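Local coordinates for neurotoxin (PDB 2QN0), which acts as the zinc-dependent protease of botulinum neurotoxin type C1, probably cleaving SNARE proteins in nerve terminals, at residues 279-283 with 284-288. Numbering follows the deposited sequence.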
ATOM      1  N   ASP A 279      -9.167   1.120 -19.681  1.00 16.96           N
ATOM      2  CA  ASP A 279      -9.327   0.862 -21.110  1.00 19.07           C
ATOM      3  C   ASP A 279      -8.051   1.089 -21.919  1.00 19.69           C
ATOM      4  O   ASP A 279      -7.984   0.722 -23.095  1.00 19.24           O
ATOM      5  CB  ASP A 279     -10.459   1.718 -21.679  1.00 22.89           C
ATOM      6  CG  ASP A 279     -11.813   1.344 -21.106  1.00 27.79           C
ATOM      7  OD1 ASP A 279     -12.093   0.134 -20.988  1.00 31.53           O
ATOM      8  OD2 ASP A 279     -12.599   2.255 -20.782  1.00 34.45           O
ATOM      9  N   LEU A 280      -7.043   1.701 -21.304  1.00 17.35           N
ATOM     10  CA  LEU A 280      -5.775   1.927 -21.996  1.00 18.36           C
ATOM     11  C   LEU A 280      -5.085   0.583 -22.209  1.00 18.00           C
ATOM     12  O   LEU A 280      -4.264   0.434 -23.112  1.00 16.55           O
ATOM     13  CB  LEU A 280      -4.860   2.856 -21.191  1.00 18.74           C
ATOM     14  CG  LEU A 280      -5.258   4.336 -21.112  1.00 19.61           C
ATOM     15  CD1 LEU A 280      -4.218   5.103 -20.305  1.00 19.48           C
ATOM     16  CD2 LEU A 280      -5.373   4.924 -22.513  1.00 22.17           C
ATOM     17  N   ILE A 281      -5.407  -0.394 -21.365  1.00 16.32           N
ATOM     18  CA  ILE A 281      -4.821  -1.726 -21.506  1.00 15.60           C
ATOM     19  C   ILE A 281      -5.665  -2.470 -22.542  1.00 15.59           C
ATOM     20  O   ILE A 281      -6.885  -2.554 -22.403  1.00 16.35           O
ATOM     21  CB  ILE A 281      -4.882  -2.530 -20.192  1.00 16.94           C
ATOM     22  CG1 ILE A 281      -4.167  -1.767 -19.072  1.00 17.50           C
ATOM     23  CG2 ILE A 281      -4.219  -3.898 -20.389  1.00 16.99           C
ATOM     24  CD1 ILE A 281      -4.306  -2.430 -17.713  1.00 20.59           C
ATOM     25  N   PRO A 282      -5.029  -3.013 -23.592  1.00 16.94           N
ATOM     26  CA  PRO A 282      -5.786  -3.740 -24.619  1.00 18.32           C
ATOM     27  C   PRO A 282      -6.671  -4.803 -23.972  1.00 19.25           C
ATOM     28  O   PRO A 282      -6.217  -5.561 -23.116  1.00 18.56           O
ATOM     29  CB  PRO A 282      -4.686  -4.347 -25.488  1.00 19.05           C
ATOM     30  CG  PRO A 282      -3.585  -3.327 -25.391  1.00 19.69           C
ATOM     31  CD  PRO A 282      -3.589  -2.997 -23.908  1.00 16.04           C
ATOM     32  N   LYS A 283      -7.934  -4.861 -24.381  1.00 21.42           N
ATOM     33  CA  LYS A 283      -8.863  -5.825 -23.808  1.00 24.20           C
ATOM     34  C   LYS A 283      -8.294  -7.242 -23.814  1.00 23.24           C
ATOM     35  O   LYS A 283      -8.464  -7.992 -22.849  1.00 22.68           O
ATOM     36  CB  LYS A 283     -10.194  -5.788 -24.567  1.00 28.92           C
ATOM     37  CG  LYS A 283     -11.300  -6.602 -23.914  1.00 35.29           C
ATOM     38  CD  LYS A 283     -12.626  -6.403 -24.629  1.00 40.10           C
ATOM     39  CE  LYS A 283     -13.740  -7.184 -23.952  1.00 44.33           C
ATOM     40  NZ  LYS A 283     -13.903  -6.785 -22.526  1.00 47.14           N
ATOM     41  N   SER A 284      -7.613  -7.607 -24.894  1.00 23.08           N
ATOM     42  CA  SER A 284      -7.031  -8.941 -25.005  1.00 23.03           C
ATOM     43  C   SER A 284      -5.939  -9.169 -23.961  1.00 21.67           C
ATOM     44  O   SER A 284      -5.759 -10.287 -23.473  1.00 19.78           O
ATOM     45  CB  SER A 284      -6.472  -9.160 -26.415  1.00 23.94           C
ATOM     46  OG  SER A 284      -5.507  -8.179 -26.742  1.00 28.74           O
ATOM     47  N   ALA A 285      -5.209  -8.109 -23.619  1.00 18.27           N
ATOM     48  CA  ALA A 285      -4.153  -8.209 -22.611  1.00 19.08           C
ATOM     49  C   ALA A 285      -4.782  -8.311 -21.219  1.00 17.76           C
ATOM     50  O   ALA A 285      -4.303  -9.060 -20.365  1.00 17.46           O
ATOM     51  CB  ALA A 285      -3.229  -6.993 -22.686  1.00 19.41           C
ATOM     52  N   ARG A 286      -5.850  -7.551 -20.982  1.00 18.71           N
ATOM     53  CA  ARG A 286      -6.526  -7.614 -19.688  1.00 18.83           C
ATOM     54  C   ARG A 286      -7.016  -9.044 -19.458  1.00 19.90           C
ATOM     55  O   ARG A 286      -6.847  -9.603 -18.374  1.00 16.71           O
ATOM     56  CB  ARG A 286      -7.722  -6.660 -19.651  1.00 21.17           C
ATOM     57  CG  ARG A 286      -7.352  -5.193 -19.477  1.00 24.07           C
ATOM     58  CD  ARG A 286      -8.609  -4.344 -19.415  1.00 29.24           C
ATOM     59  NE  ARG A 286      -8.867  -3.681 -20.688  1.00 35.57           N
ATOM     60  CZ  ARG A 286     -10.076  -3.369 -21.136  1.00 34.83           C
ATOM     61  NH1 ARG A 286     -11.151  -3.665 -20.419  1.00 37.42           N
ATOM     62  NH2 ARG A 286     -10.208  -2.751 -22.299  1.00 37.96           N
ATOM     63  N   LYS A 287      -7.622  -9.630 -20.486  1.00 19.11           N
ATOM     64  CA  LYS A 287      -8.129 -10.998 -20.396  1.00 20.56           C
ATOM     65  C   LYS A 287      -6.991 -11.981 -20.157  1.00 18.67           C
ATOM     66  O   LYS A 287      -7.126 -12.926 -19.377  1.00 20.55           O
ATOM     67  CB  LYS A 287      -8.869 -11.376 -21.683  1.00 23.92           C
ATOM     68  CG  LYS A 287     -10.146 -10.591 -21.931  1.00 31.05           C
ATOM     69  CD  LYS A 287     -11.196 -10.877 -20.872  1.00 37.48           C
ATOM     70  CE  LYS A 287     -12.479 -10.112 -21.154  1.00 41.82           C
ATOM     71  NZ  LYS A 287     -13.047 -10.461 -22.486  1.00 44.13           N
ATOM     72  N   TYR A 288      -5.870 -11.758 -20.837  1.00 18.76           N
ATOM     73  CA  TYR A 288      -4.698 -12.613 -20.697  1.00 18.33           C
ATOM     74  C   TYR A 288      -4.231 -12.689 -19.239  1.00 20.60           C
ATOM     75  O   TYR A 288      -4.034 -13.774 -18.693  1.00 17.72           O
ATOM     76  CB  TYR A 288      -3.565 -12.076 -21.572  1.00 21.48           C
ATOM     77  CG  TYR A 288      -2.231 -12.747 -21.350  1.00 24.65           C
ATOM     78  CD1 TYR A 288      -1.960 -14.007 -21.882  1.00 25.95           C
ATOM     79  CD2 TYR A 288      -1.241 -12.128 -20.584  1.00 26.92           C
ATOM     80  CE1 TYR A 288      -0.736 -14.633 -21.657  1.00 28.40           C
ATOM     81  CE2 TYR A 288      -0.021 -12.745 -20.351  1.00 28.08           C
ATOM     82  CZ  TYR A 288       0.228 -13.995 -20.889  1.00 29.98           C
ATOM     83  OH  TYR A 288       1.439 -14.600 -20.655  1.00 32.29           O
TER
HETATM   84  O   HOH W   1     -12.867  -2.194 -22.952  1.00 53.76           O
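The backbone passes from Pro282 straight into the first turn of helix 283-304, where Pro282 O accepts a hydrogen bond from Arg286 N at 2.9 Å and Lys283 O one from Lys287 N at 3.0 Å, and Ala285 N adds a weak bond to Pro282 O. Arg286 reaches back to the preceding loop, its guanidinium lying between Asp279 CA over one face and Lys283 CA over the opposite face. With CG beside its own backbone N and the chain bent at chi3 (-101°), the group swings to the carbonyl of Ile281, and Arg286 NE donates to Ile281 O at 2.9 Å along a nearly straight N-H (164°). The oxygen lies close to the guanidinium plane, and a weak second bond from NH2 to the same oxygen helps fix the rotation of the group. Nearer the backbone, the aliphatic part of the arginine packs on Ile281, whose CG2 lies 3.5 Å from Arg286 CG and also touches Ala285 CB, while Pro282 CB meets Ala285 CB. Asp279 supplies the opposite charge from outside the guanidinium plane: Asp279 OD1 stands 3.7 Å from Arg286 NH2, a long salt bridge without a directed N-H, and a water that donates to OD1 and accepts from Arg286 NH2 completes the link. Lys283 and Lys287 run side by side, their NZ atoms 3.8 Å apart, probably at some electrostatic cost. Ile281 and Pro282 also touch Tyr267, and Arg286 touches Tyr271, so the loop and the first turn of helix 283-304 both contact helix 267-273, which carries the zinc ligand Glu269. This is a helix N-terminus with Pro282 at the N-cap, tied by an arginine side-chain-to-backbone hydrogen bond to the preceding loop in the clostridial neurotoxin zinc protease fold.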